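Local atomic coordinates of polysaccharide deacetylase-like protein (Bacillus anthracis, PDB entry 4V33), a protein that is a putative zinc-dependent polysaccharide deacetylase, probably removing acetyl groups from cell-wall glycans, and one of two such proteins required for osmotic stability and cell shape maintenance. Residues 210-215 with 251-256; 233-238 with 262-267; 276-281 with 315-320. All coordinates share one frame; numbering follows the deposited sequence.

Interaction 1: 210-215 with 251-256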
# COMPACT_ATOMS: atom_id res chain seq x y z
N ASN A 210 5.88 -13.21 20.25
CA ASN A 210 6.40 -14.05 19.17
C ASN A 210 6.59 -13.31 17.86
O ASN A 210 7.26 -13.81 16.96
CB ASN A 210 5.54 -15.31 18.98
CG ASN A 210 4.12 -15.00 18.54
OD1 ASN A 210 3.89 -14.26 17.58
ND2 ASN A 210 3.15 -15.55 19.27
N ASN A 211 6.03 -12.11 17.73
CA ASN A 211 6.25 -11.34 16.52
C ASN A 211 7.72 -10.90 16.38
O ASN A 211 8.15 -10.50 15.30
CB ASN A 211 5.30 -10.14 16.43
CG ASN A 211 3.89 -10.54 16.00
OD1 ASN A 211 3.10 -9.69 15.60
ND2 ASN A 211 3.56 -11.82 16.09
N MET A 212 8.49 -11.01 17.46
CA MET A 212 9.94 -10.86 17.33
C MET A 212 10.54 -11.90 16.39
O MET A 212 11.58 -11.66 15.77
CB MET A 212 10.64 -10.89 18.70
CG MET A 212 10.38 -9.65 19.55
SD MET A 212 11.03 -8.14 18.81
CE MET A 212 12.77 -8.29 19.22
N ASN A 213 9.89 -13.06 16.26
CA ASN A 213 10.32 -14.05 15.27
C ASN A 213 10.16 -13.53 13.84
O ASN A 213 11.03 -13.75 12.99
CB ASN A 213 9.54 -15.36 15.41
CG ASN A 213 9.83 -16.07 16.71
OD1 ASN A 213 10.94 -15.99 17.25
ND2 ASN A 213 8.82 -16.77 17.24
N ALA A 214 9.05 -12.84 13.58
CA ALA A 214 8.83 -12.23 12.27
C ALA A 214 9.87 -11.16 12.00
O ALA A 214 10.42 -11.08 10.91
CB ALA A 214 7.42 -11.65 12.18
N PHE A 215 10.13 -10.33 13.00
CA PHE A 215 11.17 -9.31 12.93
C PHE A 215 12.52 -9.91 12.52
O PHE A 215 13.17 -9.44 11.59
CB PHE A 215 11.25 -8.61 14.30
CG PHE A 215 12.38 -7.63 14.43
CD1 PHE A 215 12.59 -6.64 13.49
CD2 PHE A 215 13.21 -7.68 15.54
CE1 PHE A 215 13.63 -5.74 13.63
CE2 PHE A 215 14.25 -6.77 15.69
CZ PHE A 215 14.46 -5.80 14.73
N LYS A 251 11.07 -0.76 20.49
CA LYS A 251 12.11 0.19 20.09
C LYS A 251 13.07 -0.45 19.09
O LYS A 251 13.47 0.20 18.12
CB LYS A 251 12.84 0.75 21.32
CG LYS A 251 12.03 1.82 22.05
CD LYS A 251 12.70 2.25 23.35
CE LYS A 251 12.14 3.58 23.86
NZ LYS A 251 10.67 3.54 24.07
N GLU A 252 13.41 -1.72 19.29
CA GLU A 252 14.26 -2.42 18.34
C GLU A 252 13.58 -2.54 16.97
O GLU A 252 14.20 -2.31 15.93
CB GLU A 252 14.61 -3.81 18.89
CG GLU A 252 15.68 -4.56 18.12
CD GLU A 252 16.08 -5.86 18.80
OE1 GLU A 252 15.76 -6.03 19.99
OE2 GLU A 252 16.72 -6.70 18.14
N MET A 253 12.30 -2.88 16.98
CA MET A 253 11.54 -3.05 15.74
C MET A 253 11.42 -1.74 14.98
O MET A 253 11.60 -1.70 13.76
CB MET A 253 10.15 -3.61 16.05
CG MET A 253 10.19 -5.05 16.53
SD MET A 253 8.66 -5.56 17.34
CE MET A 253 7.62 -5.84 15.92
N VAL A 254 11.13 -0.67 15.70
CA VAL A 254 11.00 0.64 15.07
C VAL A 254 12.36 1.20 14.64
O VAL A 254 12.50 1.69 13.52
CB VAL A 254 10.27 1.63 16.01
CG1 VAL A 254 10.34 3.04 15.46
CG2 VAL A 254 8.83 1.19 16.19
N ASP A 255 13.36 1.12 15.51
CA ASP A 255 14.67 1.71 15.19
C ASP A 255 15.34 1.05 13.98
O ASP A 255 16.15 1.68 13.30
CB ASP A 255 15.61 1.66 16.39
CG ASP A 255 15.18 2.59 17.52
OD1 ASP A 255 14.24 3.39 17.33
OD2 ASP A 255 15.81 2.51 18.60
N SER A 256 14.98 -0.21 13.72
CA SER A 256 15.56 -0.96 12.60
C SER A 256 15.10 -0.42 11.25
O SER A 256 15.68 -0.73 10.22
CB SER A 256 15.16 -2.44 12.67
OG SER A 256 13.79 -2.61 12.35

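Interaction 2: 233-238 with 262-267. With ZN (zinc ion), chain D.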
# COMPACT_ATOMS: atom_id res chain seq x y z
N TYR A 233 0.03 -3.98 14.66
CA TYR A 233 -1.07 -3.32 15.34
C TYR A 233 -1.08 -3.78 16.79
O TYR A 233 -1.48 -4.89 17.10
CB TYR A 233 -2.39 -3.69 14.68
CG TYR A 233 -2.63 -3.20 13.26
CD1 TYR A 233 -2.88 -1.86 13.00
CD2 TYR A 233 -2.67 -4.10 12.20
CE1 TYR A 233 -3.15 -1.42 11.70
CE2 TYR A 233 -2.94 -3.68 10.91
CZ TYR A 233 -3.19 -2.34 10.67
OH TYR A 233 -3.48 -1.92 9.39
N MET A 234 -0.62 -2.90 17.68
CA MET A 234 -0.37 -3.24 19.08
C MET A 234 -1.59 -3.01 19.96
O MET A 234 -2.20 -1.93 19.91
CB MET A 234 0.78 -2.36 19.59
CG MET A 234 1.19 -2.61 21.03
SD MET A 234 2.26 -4.06 21.11
CE MET A 234 1.61 -4.89 22.57
N ILE A 235 -1.97 -4.01 20.75
CA ILE A 235 -2.94 -3.78 21.82
C ILE A 235 -2.19 -2.96 22.86
O ILE A 235 -1.30 -3.47 23.54
CB ILE A 235 -3.45 -5.10 22.43
CG1 ILE A 235 -4.25 -5.88 21.37
CG2 ILE A 235 -4.36 -4.82 23.64
CD1 ILE A 235 -4.50 -7.34 21.75
N VAL A 236 -2.50 -1.67 22.96
CA VAL A 236 -1.58 -0.75 23.60
C VAL A 236 -1.39 -1.02 25.10
O VAL A 236 -0.29 -0.91 25.64
CB VAL A 236 -1.95 0.72 23.30
CG1 VAL A 236 -0.98 1.68 23.98
CG2 VAL A 236 -1.96 0.96 21.78
N ASN A 237 -2.46 -1.44 25.78
CA ASN A 237 -2.33 -1.73 27.20
C ASN A 237 -1.47 -2.95 27.50
O ASN A 237 -1.09 -3.18 28.65
CB ASN A 237 -3.70 -1.88 27.86
CG ASN A 237 -4.40 -0.56 28.02
OD1 ASN A 237 -3.94 0.47 27.52
ND2 ASN A 237 -5.52 -0.56 28.74
N ASN A 238 -1.15 -3.73 26.47
CA ASN A 238 -0.34 -4.93 26.63
C ASN A 238 1.16 -4.72 26.47
O ASN A 238 1.92 -5.67 26.60
CB ASN A 238 -0.78 -6.03 25.66
CG ASN A 238 -2.07 -6.71 26.10
OD1 ASN A 238 -2.48 -6.59 27.25
ND2 ASN A 238 -2.69 -7.44 25.18
N GLN A 262 1.57 0.57 14.99
CA GLN A 262 0.27 1.22 14.90
C GLN A 262 -0.68 0.62 15.93
O GLN A 262 -0.26 -0.21 16.75
CB GLN A 262 -0.26 1.09 13.46
CG GLN A 262 0.70 1.69 12.41
CD GLN A 262 0.90 3.18 12.61
OE1 GLN A 262 -0.03 3.90 12.99
NE2 GLN A 262 2.12 3.66 12.36
N SER A 263 -1.93 1.04 15.92
CA SER A 263 -2.85 0.75 17.02
C SER A 263 -3.78 -0.44 16.81
O SER A 263 -4.31 -0.63 15.72
CB SER A 263 -3.71 1.99 17.29
OG SER A 263 -4.63 1.77 18.35
N HIS A 264 -4.02 -1.21 17.87
CA HIS A 264 -5.08 -2.24 17.86
C HIS A 264 -6.05 -1.94 19.00
O HIS A 264 -6.65 -2.85 19.56
CB HIS A 264 -4.48 -3.65 18.01
CG HIS A 264 -5.31 -4.75 17.40
ND1 HIS A 264 -6.38 -4.53 16.57
CD2 HIS A 264 -5.18 -6.10 17.48
CE1 HIS A 264 -6.89 -5.69 16.18
NE2 HIS A 264 -6.18 -6.66 16.73
N THR A 265 -6.22 -0.64 19.29
CA THR A 265 -6.98 -0.12 20.45
C THR A 265 -6.25 -0.34 21.78
O THR A 265 -5.18 -0.94 21.83
CB THR A 265 -8.46 -0.62 20.54
OG1 THR A 265 -8.49 -1.96 21.07
CG2 THR A 265 -9.16 -0.56 19.19
N ALA A 266 -6.85 0.15 22.86
CA ALA A 266 -6.23 0.03 24.17
C ALA A 266 -6.33 -1.38 24.72
O ALA A 266 -5.35 -1.92 25.23
CB ALA A 266 -6.85 1.01 25.15
N THR A 267 -7.52 -1.96 24.64
CA THR A 267 -7.76 -3.26 25.26
C THR A 267 -8.25 -4.34 24.30
O THR A 267 -8.68 -5.40 24.75
CB THR A 267 -8.75 -3.19 26.45
OG1 THR A 267 -10.07 -2.86 25.97
CG2 THR A 267 -8.30 -2.15 27.48
ZN ZN D . -6.64 -8.68 17.32
O HOH W 1 -6.75 -10.71 17.47

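Interaction 3: 276-281 with 315-320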
# COMPACT_ATOMS: atom_id res chain seq x y z
N ASN A 276 -16.52 3.98 25.43
CA ASN A 276 -15.33 4.75 25.77
C ASN A 276 -14.37 4.92 24.60
O ASN A 276 -13.23 4.45 24.60
CB ASN A 276 -14.62 4.20 27.03
CG ASN A 276 -14.16 2.76 26.88
OD1 ASN A 276 -14.81 1.95 26.21
ND2 ASN A 276 -13.04 2.44 27.51
N TYR A 277 -14.86 5.61 23.57
CA TYR A 277 -14.10 5.74 22.34
C TYR A 277 -12.82 6.56 22.52
O TYR A 277 -11.80 6.24 21.91
CB TYR A 277 -14.99 6.30 21.21
CG TYR A 277 -16.03 5.30 20.75
CD1 TYR A 277 -15.65 4.15 20.07
CD2 TYR A 277 -17.39 5.50 21.00
CE1 TYR A 277 -16.59 3.22 19.65
CE2 TYR A 277 -18.34 4.56 20.58
CZ TYR A 277 -17.93 3.42 19.90
OH TYR A 277 -18.84 2.47 19.48
N GLU A 278 -12.85 7.59 23.36
CA GLU A 278 -11.63 8.36 23.57
C GLU A 278 -10.55 7.47 24.18
O GLU A 278 -9.40 7.47 23.73
CB GLU A 278 -11.88 9.60 24.44
CG GLU A 278 -12.67 10.67 23.72
CD GLU A 278 -12.59 12.02 24.40
OE1 GLU A 278 -11.65 12.25 25.20
OE2 GLU A 278 -13.46 12.87 24.12
N GLU A 279 -10.91 6.69 25.19
CA GLU A 279 -9.94 5.81 25.82
C GLU A 279 -9.41 4.74 24.85
O GLU A 279 -8.21 4.50 24.78
CB GLU A 279 -10.52 5.14 27.07
CG GLU A 279 -9.51 4.27 27.78
CD GLU A 279 -10.00 3.76 29.12
OE1 GLU A 279 -11.16 4.05 29.49
OE2 GLU A 279 -9.20 3.07 29.80
N GLU A 280 -10.31 4.12 24.10
CA GLU A 280 -9.91 2.98 23.25
C GLU A 280 -9.22 3.39 21.96
O GLU A 280 -8.37 2.64 21.45
CB GLU A 280 -11.12 2.11 22.92
CG GLU A 280 -11.60 1.28 24.10
CD GLU A 280 -10.63 0.15 24.48
OE1 GLU A 280 -9.70 -0.19 23.71
OE2 GLU A 280 -10.81 -0.41 25.59
N LEU A 281 -9.59 4.54 21.41
CA LEU A 281 -9.10 4.95 20.09
C LEU A 281 -8.12 6.12 20.15
O LEU A 281 -7.06 6.10 19.51
CB LEU A 281 -10.28 5.32 19.18
CG LEU A 281 -11.22 4.19 18.78
CD1 LEU A 281 -12.46 4.72 18.08
CD2 LEU A 281 -10.50 3.17 17.89
N LYS A 315 -12.55 7.84 12.52
CA LYS A 315 -12.16 8.91 11.60
C LYS A 315 -11.60 10.12 12.35
O LYS A 315 -10.81 10.89 11.81
CB LYS A 315 -13.37 9.35 10.77
CG LYS A 315 -13.05 10.31 9.64
CD LYS A 315 -14.25 10.50 8.73
CE LYS A 315 -13.90 11.36 7.52
NZ LYS A 315 -15.06 11.52 6.59
N LYS A 316 -12.03 10.29 13.60
CA LYS A 316 -11.56 11.41 14.41
C LYS A 316 -10.06 11.31 14.71
O LYS A 316 -9.40 12.34 14.94
CB LYS A 316 -12.34 11.47 15.72
CG LYS A 316 -13.82 11.73 15.55
CD LYS A 316 -14.55 11.57 16.88
CE LYS A 316 -16.05 11.75 16.71
NZ LYS A 316 -16.77 11.61 18.00
N TYR A 317 -9.53 10.09 14.70
CA TYR A 317 -8.20 9.84 15.26
C TYR A 317 -7.21 9.15 14.33
O TYR A 317 -6.01 9.29 14.51
CB TYR A 317 -8.33 9.00 16.54
CG TYR A 317 -9.38 9.55 17.48
CD1 TYR A 317 -9.26 10.83 18.01
CD2 TYR A 317 -10.50 8.80 17.83
CE1 TYR A 317 -10.21 11.35 18.86
CE2 TYR A 317 -11.46 9.31 18.69
CZ TYR A 317 -11.31 10.59 19.19
OH TYR A 317 -12.25 11.13 20.05
N TYR A 318 -7.72 8.42 13.34
CA TYR A 318 -6.87 7.62 12.46
C TYR A 318 -7.15 7.94 10.99
O TYR A 318 -8.28 8.23 10.62
CB TYR A 318 -7.11 6.13 12.69
CG TYR A 318 -6.75 5.67 14.09
CD1 TYR A 318 -5.44 5.35 14.41
CD2 TYR A 318 -7.72 5.56 15.08
CE1 TYR A 318 -5.09 4.94 15.68
CE2 TYR A 318 -7.39 5.15 16.35
CZ TYR A 318 -6.08 4.83 16.65
OH TYR A 318 -5.72 4.42 17.91
N GLN A 319 -6.11 7.87 10.16
CA GLN A 319 -6.27 8.03 8.72
C GLN A 319 -6.62 6.70 8.04
O GLN A 319 -7.25 6.70 6.98
CB GLN A 319 -4.99 8.57 8.10
CG GLN A 319 -4.58 9.95 8.57
CD GLN A 319 -3.19 10.30 8.11
OE1 GLN A 319 -2.39 10.85 8.87
NE2 GLN A 319 -2.88 9.97 6.86
N PHE A 320 -6.22 5.59 8.66
CA PHE A 320 -6.37 4.26 8.04
C PHE A 320 -6.93 3.29 9.06
O PHE A 320 -6.55 3.30 10.23
CB PHE A 320 -5.01 3.73 7.56
CG PHE A 320 -4.34 4.61 6.56
CD1 PHE A 320 -4.69 4.55 5.22
CD2 PHE A 320 -3.38 5.53 6.96
CE1 PHE A 320 -4.09 5.38 4.30
CE2 PHE A 320 -2.78 6.38 6.04
CZ PHE A 320 -3.13 6.30 4.71

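Interaction 1: 210-215 with 251-256
Phe215 and Met253 mark the nearest backbone approach, CA to CA 6.9 Å, between helical segments 211-215 and 251-255, whose axes pass 11.1 Å apart with their N-to-C directions only 28° from parallel. No hydrogen bond crosses this gap, and the contact is made mainly by side chains. The Phe215 ring is the main bridge. Over one of its faces lies Met253 CG, 4.1 Å from the ring centroid and offset toward the rim, a CH-pi contact. The rim itself meets polar atoms: CE1 of Phe215 is 3.4 Å from OG of Ser256, and CE2 of Phe215 is 3.5 Å from OE2 of Glu252, whose carboxylate stands almost perpendicular to the ring (83°). CG anti to the backbone N (chi1 174°) brings the ring to Met253 CG on one face and to Glu252 and Ser256 at its edge.

Both helices pack outside the parallel sheet of what is, as in other polysaccharide deacetylases, a distorted beta/alpha barrel: 211-221 follows strand 199-206, while 247-255 connects strands 230-234 and 259-263. Phe259, on the last of these, touches both Phe215 and Met253 from the sheet side.

Next to the ring, the bent chain of Met212 crosses Met253, SD to SD 3.8 Å. Its methyl CE continues over to OE1 of Glu252 at 3.8 Å, a van der Waals contact at the exposed border. Ser256 OG is held within its own segment, donating to Met253 O at 2.8 Å from above the carbonyl plane, and it also bonds to the backbone N of Ile258, which fixes the hydroxyl beside the ring edge.

Interaction 2: 233-238 with 262-267
Tyr233 pairs with Gln262, and Met234 with Ser263, in a short parallel ladder that continues past the strand ends as a series of backbone bonds. Met234 uses both its polar backbone atoms: its N donates to Gln262 O (2.9 Å, nearly straight at 175°), and its O accepts from His264 N (2.8 Å), which comes from well above the carbonyl plane. Beyond the strands, Val236 N meets Thr265 O in the carbonyl plane (3.0 Å, 172°), and Asn237 N lies on a lone pair of Ala266 O at 3.0 Å. The last two bonds carry the pairing past the strand ends, joining the 3-10 turn 236-238 to the loop 264-267.

Within 262-267, Ser263 OG accepts from Thr265 N (3.0 Å), an ST turn, and bonds in addition to Tyr318 OH. The amide of Gln262 turns away from Tyr233: its OE1 is bonded by the backbone N of Ile297 and Ala298, and its NE2 by Ser260 OG. Thr267 OG1 is taken by Glu280.

His264 has each ring nitrogen occupied. NE2 binds the zinc ion at 2.2 Å, and ND1 is bonded to Ala300 O, which together fix the rotation of the ring. Asp206 and His268 complete the protein ligands, and a water lies 2.0 Å from the zinc. CB of His264 packs against Tyr233, while Ile235 CG1 approaches the imidazole obliquely.

The pair closes the beta-alpha-beta unit of strand 230-234, helix 247-255 and strand 259-263. Strand 199-206 flanks it beside Tyr233, strand 298-300 beside Ser263, and helix 277-292 packs on Val236 and Ser263.

Interaction 3: 276-281 with 315-320
The ring of Tyr317 meets Leu281 obliquely, CD2 of Tyr317 lying 3.7 Å from CB of Leu281, while CB of Lys316, from its own segment, sits over the centre of one ring face, 3.6 Å above the plane. At the far end of the same ring, OH of Tyr317 rests 3.7 Å from CG of Glu278, so that the methylene part of the glutamate makes the contact. The carboxylate and ring planes are 64° apart. The second ring, that of Tyr318, approaches Leu281 obliquely as well: its CE2 is 4.0 Å from Leu281 CD2. The same CE2 of Tyr318 comes to 3.3 Å from Leu281 O.

Polar linkage across the contact is slight. Tyr318 OH stands 2.7 Å from Leu281 O, a weak hydrogen bond that cannot be taken as settled, because Ser263 OG also bonds to this hydroxyl. Leu281 O is further approached by Ser284 OG, again weakly. That carbonyl belongs to a stretch where the helix widens into a pi-type turn, 278-281.

The side chain of Leu281 also touches Glu313 and Thr314 of helix 308-315. It therefore packs against both tyrosines and against that helix.

Lys285 NZ reaches Tyr317 O, a further tie between helix 277-292 and the chain following helix 308-315. Here the first turn of one helix packs against the connection from the next helix into strand 320-326, a helix-to-loop junction in the beta/alpha barrel of the deacetylase domain.

Interactions 2 and 3 touch directly, their centres 12 Å apart. Thr267 OG1 is 2.6 Å from Glu280 OE2 and Ser263 OG 2.9 Å from Tyr318 OH, both probable hydrogen bonds, so both segments of interaction 3 reach the strand end and loop carrying His264. Interaction 2 alone supplies a zinc ligand; in interaction 3 the side chain of Leu281 stays about 12 Å from the metal. Interaction 1 touches neither: its nearest atoms are about 7 Å from interaction 2 and about 14 Å from interaction 3. Its relation to interaction 2 is topological, because their segments alternate along the chain: helix 247-255 joins the two strands of interaction 2.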